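Local coordinates for protein YibA (PDB 1OYZ) that is of unknown function, possibly an oxidoreductase, and folds as an all-helical chain that includes HEAT repeats, at residues E27-L32 and R45-R50; I193-V198 and D221-S226. All blocks are in the same frame, centred on the assembly; numbering follows the deposited sequence.

Contact 1. Residues E27-L32 and R45-R50; sequences ELFRLL and RVLQLR
Two consecutive helices, closer to antiparallel than to perpendicular in the all-helical, HEAT-like array of this protein, meet here through Leu28, Phe29 and Leu32 on one side and Val46, Leu47 and Arg50 on the other. The short axes of 27-31 and 45-50 run at 138° to each other and come within 10.5 Å, a spacing bridged by side chains from both helices. Leu28 and Leu47 face each other and slide past in opposite directions, Leu28 CD1 lying 3.6 Å from Leu47 CD2. The same Leu28 methyl, CD1, also touches Val46 CG1 at 3.9 Å; the compact branched valine suits this site, where it is further packed against Cys20 and Lys21 of helix 14-21. Leu47 CD1 sits 3.8 Å from Phe29 CD1, with the two side chains crossing at about a right angle, and meets Leu32 CD1 tip to tip at 3.9 Å. With CG beside the backbone N (chi1 -67°) and chi2 near 180°, Leu47 turns CD2 mainly to Leu28 and CD1 to Phe29 and Leu32. Cutting Leu47 back to an alanine would remove both methyls, and is likely to open a gap against Leu28 and leave Phe29 and Leu32 without their shared partner. Val46 and Leu47 are buried, whereas Arg50 is exposed and suits the border: its NH2 forms a salt bridge to Asp25 and a hydrogen bond to the Leu23 carbonyl oxygen, while the long chain, bent at chi3, brings Arg50 NH2 to 3.5 Å from Leu28 CD1.

Contact 2. Residues I193-V198 and D221-S226; sequences IRDCFV and DKRVLS
Arg223 reaches from its turn to the helix of Asp195 and Val198. Its CB already lies 3.9 Å from Val198 CG2. Bends at chi2 (117°) and chi3 (72°) then fold the chain so that Arg223 NE passes Val198 CG2 at 3.4 Å, the two side chains crossing at about a right angle. At the tip the guanidinium divides its work. Arg223 NH1 forms a salt bridge within its own segment to Asp221 OD1 at 2.5 Å, and Arg223 NH2 forms another across the contact to Asp195 OD1 at 2.7 Å. Arg223 NH2 also rests on Val198 CG2 at 3.3 Å. Asp195 OD1 approaches at the guanidinium edge, near its plane, although the carboxylate itself is turned 56° from that plane. These three residues make a salt-bridge network at the edge of the helical array, with Asp221 on its buried side, between helix 191-200 and the turn leading into helix 225-232. Within that turn Asp221 OD2 accepts from Arg223 N, an Asx turn, although the modelled place of this oxygen is less sure. Aspartate is consistent with both roles, since one carboxylate oxygen can face the turn's backbone and the other a guanidinium. Arg194 lays its extended aliphatic chain beside the same carboxylate, with Arg194 CD 3.3 Å from Asp221 OD1, and carries its own charge onward to Asp189. Arg194 NH1 stays 4.0 Å from Asp221 OD1, beyond a salt bridge but near enough that the positive charge would probably favour the ionised carboxylate.

From the N terminus the chain passes through helix 14-21 and helix 25-31, and contact 1 closes the first loop when helix 37-50 returns against 27-32, after 12 intervening residues. The chain then runs on through helices 53-63 to 173-186 before helix 191-200 opens contact 2. That loop closes 22 residues later, after helix 206-218, at the turn into helix 225-232. The contacts therefore follow in series, neither nested nor crossed. Contacts 1 and 2 lie on opposite sides of the chain's centre, their centres 48 Å apart and their nearest atoms about 30 Å apart. Contact 1 joins helices through a mostly buried, largely apolar interface, while contact 2 links a helix to a turn through a salt-bridge network at the surface edge.

Contact 1. Residues E27-L32 and R45-R50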
loop_
_atom_site.group_PDB
_atom_site.type_symbol
_atom_site.label_atom_id
_atom_site.label_comp_id
_atom_site.label_asym_id
_atom_site.label_seq_id
_atom_site.Cartn_x
_atom_site.Cartn_y
_atom_site.Cartn_z
ATOM N N GLU A 27 -30.130 -7.540 -11.057
ATOM C CA GLU A 27 -30.329 -7.023 -9.712
ATOM C C GLU A 27 -29.071 -6.368 -9.167
ATOM O O GLU A 27 -29.145 -5.351 -8.492
ATOM C CB GLU A 27 -30.804 -8.149 -8.793
ATOM C CG GLU A 27 -32.094 -8.739 -9.315
ATOM C CD GLU A 27 -32.474 -10.064 -8.699
ATOM O OE1 GLU A 27 -31.575 -10.885 -8.412
ATOM O OE2 GLU A 27 -33.691 -10.290 -8.539
ATOM N N LEU A 28 -27.921 -6.952 -9.480
ATOM C CA LEU A 28 -26.657 -6.409 -9.018
ATOM C C LEU A 28 -26.424 -5.059 -9.679
ATOM O O LEU A 28 -26.060 -4.082 -9.015
ATOM C CB LEU A 28 -25.520 -7.370 -9.349
ATOM C CG LEU A 28 -25.610 -8.719 -8.641
ATOM C CD1 LEU A 28 -24.474 -9.586 -9.112
ATOM C CD2 LEU A 28 -25.566 -8.531 -7.139
ATOM N N PHE A 29 -26.669 -5.001 -10.984
ATOM C CA PHE A 29 -26.510 -3.766 -11.727
ATOM C C PHE A 29 -27.316 -2.653 -11.076
ATOM O O PHE A 29 -26.841 -1.535 -10.913
ATOM C CB PHE A 29 -26.975 -3.948 -13.175
ATOM C CG PHE A 29 -26.170 -4.937 -13.950
ATOM C CD1 PHE A 29 -24.802 -5.077 -13.726
ATOM C CD2 PHE A 29 -26.762 -5.699 -14.947
ATOM C CE1 PHE A 29 -24.034 -5.966 -14.496
ATOM C CE2 PHE A 29 -26.002 -6.589 -15.719
ATOM C CZ PHE A 29 -24.636 -6.720 -15.491
ATOM N N ARG A 30 -28.544 -2.952 -10.696
ATOM C CA ARG A 30 -29.360 -1.924 -10.083
ATOM C C ARG A 30 -28.739 -1.484 -8.747
ATOM O O ARG A 30 -28.667 -0.293 -8.446
ATOM C CB ARG A 30 -30.784 -2.450 -9.899
ATOM C CG ARG A 30 -31.715 -1.515 -9.171
ATOM C CD ARG A 30 -32.401 -2.269 -8.034
ATOM N NE ARG A 30 -33.177 -3.419 -8.514
ATOM C CZ ARG A 30 -33.791 -4.297 -7.720
ATOM N NH1 ARG A 30 -33.717 -4.163 -6.399
ATOM N NH2 ARG A 30 -34.484 -5.300 -8.245
ATOM N N LEU A 31 -28.254 -2.450 -7.966
ATOM C CA LEU A 31 -27.641 -2.153 -6.673
ATOM C C LEU A 31 -26.432 -1.223 -6.789
ATOM O O LEU A 31 -26.050 -0.569 -5.810
ATOM C CB LEU A 31 -27.249 -3.459 -5.965
ATOM C CG LEU A 31 -28.208 -3.984 -4.885
ATOM C CD1 LEU A 31 -29.643 -3.601 -5.199
ATOM C CD2 LEU A 31 -28.067 -5.504 -4.766
ATOM N N LEU A 32 -25.833 -1.146 -7.977
ATOM C CA LEU A 32 -24.687 -0.263 -8.137
ATOM C C LEU A 32 -25.114 1.177 -7.906
ATOM O O LEU A 32 -24.284 2.018 -7.580
ATOM C CB LEU A 32 -24.079 -0.394 -9.532
ATOM C CG LEU A 32 -23.573 -1.789 -9.875
ATOM C CD1 LEU A 32 -23.079 -1.790 -11.300
ATOM C CD2 LEU A 32 -22.469 -2.214 -8.887
ATOM N N ARG A 45 -18.373 -6.185 -6.013
ATOM C CA ARG A 45 -17.432 -7.276 -5.735
ATOM C C ARG A 45 -17.964 -8.565 -6.369
ATOM O O ARG A 45 -17.207 -9.311 -6.964
ATOM C CB ARG A 45 -17.233 -7.494 -4.220
ATOM C CG ARG A 45 -16.474 -6.371 -3.475
ATOM C CD ARG A 45 -16.271 -6.697 -1.973
ATOM N NE ARG A 45 -15.487 -7.930 -1.785
ATOM C CZ ARG A 45 -15.612 -8.762 -0.743
ATOM N NH1 ARG A 45 -14.854 -9.850 -0.670
ATOM N NH2 ARG A 45 -16.489 -8.517 0.231
ATOM N N VAL A 46 -19.265 -8.813 -6.255
ATOM C CA VAL A 46 -19.816 -10.025 -6.842
ATOM C C VAL A 46 -19.613 -9.946 -8.339
ATOM O O VAL A 46 -19.262 -10.939 -8.988
ATOM C CB VAL A 46 -21.310 -10.188 -6.542
ATOM C CG1 VAL A 46 -21.802 -11.516 -7.094
ATOM C CG2 VAL A 46 -21.550 -10.105 -5.054
ATOM N N LEU A 47 -19.793 -8.747 -8.886
ATOM C CA LEU A 47 -19.604 -8.579 -10.330
ATOM C C LEU A 47 -18.146 -8.848 -10.734
ATOM O O LEU A 47 -17.891 -9.491 -11.755
ATOM C CB LEU A 47 -20.065 -7.172 -10.786
ATOM C CG LEU A 47 -21.590 -6.966 -10.661
ATOM C CD1 LEU A 47 -22.047 -5.596 -11.132
ATOM C CD2 LEU A 47 -22.244 -8.025 -11.488
ATOM N N GLN A 48 -17.187 -8.390 -9.930
ATOM C CA GLN A 48 -15.785 -8.626 -10.269
ATOM C C GLN A 48 -15.503 -10.124 -10.278
ATOM O O GLN A 48 -14.677 -10.594 -11.058
ATOM C CB GLN A 48 -14.812 -7.949 -9.272
ATOM C CG GLN A 48 -14.774 -6.411 -9.244
ATOM C CD GLN A 48 -13.983 -5.880 -8.025
ATOM O OE1 GLN A 48 -14.106 -6.421 -6.930
ATOM N NE2 GLN A 48 -13.191 -4.815 -8.215
ATOM N N LEU A 49 -16.187 -10.865 -9.404
ATOM C CA LEU A 49 -16.004 -12.326 -9.291
ATOM C C LEU A 49 -16.593 -13.144 -10.437
ATOM O O LEU A 49 -15.905 -13.973 -11.029
ATOM C CB LEU A 49 -16.609 -12.850 -7.971
ATOM C CG LEU A 49 -16.636 -14.376 -7.745
ATOM C CD1 LEU A 49 -15.237 -14.877 -7.489
ATOM C CD2 LEU A 49 -17.529 -14.736 -6.562
ATOM N N ARG A 50 -17.866 -12.921 -10.741
ATOM C CA ARG A 50 -18.536 -13.693 -11.789
ATOM C C ARG A 50 -18.457 -12.984 -13.110
ATOM O O ARG A 50 -18.439 -13.603 -14.168
ATOM C CB ARG A 50 -20.019 -13.865 -11.469
ATOM C CG ARG A 50 -20.334 -14.317 -10.064
ATOM C CD ARG A 50 -21.791 -14.820 -9.958
ATOM N NE ARG A 50 -22.764 -13.910 -10.565
ATOM C CZ ARG A 50 -23.878 -13.498 -9.966
ATOM N NH1 ARG A 50 -24.139 -13.913 -8.742
ATOM N NH2 ARG A 50 -24.752 -12.697 -10.601
#

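Contact 2. Residues I193-V198 and D221-S226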
loop_
_atom_site.group_PDB
_atom_site.type_symbol
_atom_site.label_atom_id
_atom_site.label_comp_id
_atom_site.label_asym_id
_atom_site.label_seq_id
_atom_site.Cartn_x
_atom_site.Cartn_y
_atom_site.Cartn_z
ATOM N N ILE A 193 17.856 8.387 0.150
ATOM C CA ILE A 193 16.889 7.637 0.931
ATOM C C ILE A 193 17.388 7.552 2.366
ATOM O O ILE A 193 16.625 7.730 3.311
ATOM C CB ILE A 193 16.647 6.228 0.325
ATOM C CG1 ILE A 193 17.918 5.397 0.347
ATOM C CG2 ILE A 193 16.175 6.353 -1.115
ATOM C CD1 ILE A 193 18.115 4.626 1.664
ATOM N N ARG A 194 18.672 7.305 2.551
ATOM C CA ARG A 194 19.157 7.258 3.910
ATOM C C ARG A 194 18.907 8.586 4.604
ATOM O O ARG A 194 18.349 8.626 5.710
ATOM C CB ARG A 194 20.624 6.896 3.931
ATOM C CG ARG A 194 20.800 5.438 3.775
ATOM C CD ARG A 194 22.222 5.067 3.876
ATOM N NE ARG A 194 22.422 3.718 3.383
ATOM C CZ ARG A 194 23.509 3.001 3.620
ATOM N NH1 ARG A 194 24.489 3.516 4.357
ATOM N NH2 ARG A 194 23.609 1.777 3.124
ATOM N N ASP A 195 19.274 9.686 3.951
ATOM C CA ASP A 195 19.059 10.982 4.578
ATOM C C ASP A 195 17.573 11.211 4.844
ATOM O O ASP A 195 17.212 11.786 5.875
ATOM C CB ASP A 195 19.662 12.125 3.725
ATOM C CG ASP A 195 21.184 11.974 3.525
ATOM O OD1 ASP A 195 21.844 11.401 4.416
ATOM O OD2 ASP A 195 21.724 12.431 2.483
ATOM N N CYS A 196 16.689 10.766 3.951
ATOM C CA CYS A 196 15.267 10.994 4.244
ATOM C C CYS A 196 14.870 10.139 5.441
ATOM O O CYS A 196 14.094 10.588 6.268
ATOM C CB CYS A 196 14.368 10.673 3.039
ATOM S SG CYS A 196 14.477 11.902 1.672
ATOM N N PHE A 197 15.410 8.923 5.545
ATOM C CA PHE A 197 15.069 8.100 6.684
ATOM C C PHE A 197 15.564 8.742 8.000
ATOM O O PHE A 197 14.801 8.786 8.974
ATOM C CB PHE A 197 15.621 6.681 6.509
ATOM C CG PHE A 197 14.771 5.801 5.617
ATOM C CD1 PHE A 197 13.705 6.331 4.900
ATOM C CD2 PHE A 197 15.033 4.455 5.506
ATOM C CE1 PHE A 197 12.904 5.525 4.084
ATOM C CE2 PHE A 197 14.241 3.629 4.690
ATOM C CZ PHE A 197 13.170 4.165 3.977
ATOM N N VAL A 198 16.802 9.254 8.027
ATOM C CA VAL A 198 17.336 9.892 9.245
ATOM C C VAL A 198 16.361 10.996 9.693
ATOM O O VAL A 198 16.000 11.093 10.865
ATOM C CB VAL A 198 18.779 10.491 8.987
ATOM C CG1 VAL A 198 19.211 11.381 10.149
ATOM C CG2 VAL A 198 19.794 9.359 8.779
ATOM N N ASP A 221 23.230 1.893 9.020
ATOM C CA ASP A 221 23.543 3.307 9.143
ATOM C C ASP A 221 23.466 3.708 10.623
ATOM O O ASP A 221 22.388 3.778 11.211
ATOM C CB ASP A 221 22.546 4.084 8.274
ATOM C CG ASP A 221 22.914 5.546 8.094
ATOM O OD1 ASP A 221 22.708 6.055 6.961
ATOM O OD2 ASP A 221 23.372 6.177 9.071
ATOM N N LYS A 222 24.626 3.979 11.208
ATOM C CA LYS A 222 24.702 4.316 12.615
ATOM C C LYS A 222 23.993 5.573 13.059
ATOM O O LYS A 222 23.854 5.813 14.251
ATOM C CB LYS A 222 26.171 4.283 13.044
ATOM C CG LYS A 222 26.642 2.830 13.104
ATOM C CD LYS A 222 28.146 2.626 12.912
ATOM C CE LYS A 222 28.514 1.174 13.190
ATOM N NZ LYS A 222 29.936 0.930 12.934
ATOM N N ARG A 223 23.497 6.377 12.127
ATOM C CA ARG A 223 22.768 7.542 12.596
ATOM C C ARG A 223 21.452 7.133 13.295
ATOM O O ARG A 223 20.791 7.969 13.913
ATOM C CB ARG A 223 22.515 8.531 11.455
ATOM C CG ARG A 223 23.811 9.228 11.014
ATOM C CD ARG A 223 24.145 8.902 9.588
ATOM N NE ARG A 223 23.235 9.570 8.671
ATOM C CZ ARG A 223 23.089 9.254 7.388
ATOM N NH1 ARG A 223 23.792 8.263 6.857
ATOM N NH2 ARG A 223 22.263 9.948 6.625
ATOM N N VAL A 224 21.075 5.856 13.252
ATOM C CA VAL A 224 19.828 5.475 13.944
ATOM C C VAL A 224 20.092 5.162 15.431
ATOM O O VAL A 224 19.181 5.142 16.239
ATOM C CB VAL A 224 19.145 4.226 13.253
ATOM C CG1 VAL A 224 19.829 2.912 13.697
ATOM C CG2 VAL A 224 17.636 4.190 13.554
ATOM N N LEU A 225 21.345 4.920 15.790
ATOM C CA LEU A 225 21.693 4.556 17.169
ATOM C C LEU A 225 20.996 5.257 18.321
ATOM O O LEU A 225 20.422 4.619 19.222
ATOM C CB LEU A 225 23.193 4.705 17.401
ATOM C CG LEU A 225 24.024 3.437 17.279
ATOM C CD1 LEU A 225 23.404 2.314 18.099
ATOM C CD2 LEU A 225 24.097 3.050 15.814
ATOM N N SER A 226 21.063 6.575 18.322
ATOM C CA SER A 226 20.455 7.314 19.421
ATOM C C SER A 226 18.959 7.014 19.626
ATOM O O SER A 226 18.519 6.723 20.734
ATOM C CB SER A 226 20.666 8.813 19.204
ATOM O OG SER A 226 20.444 9.504 20.418
#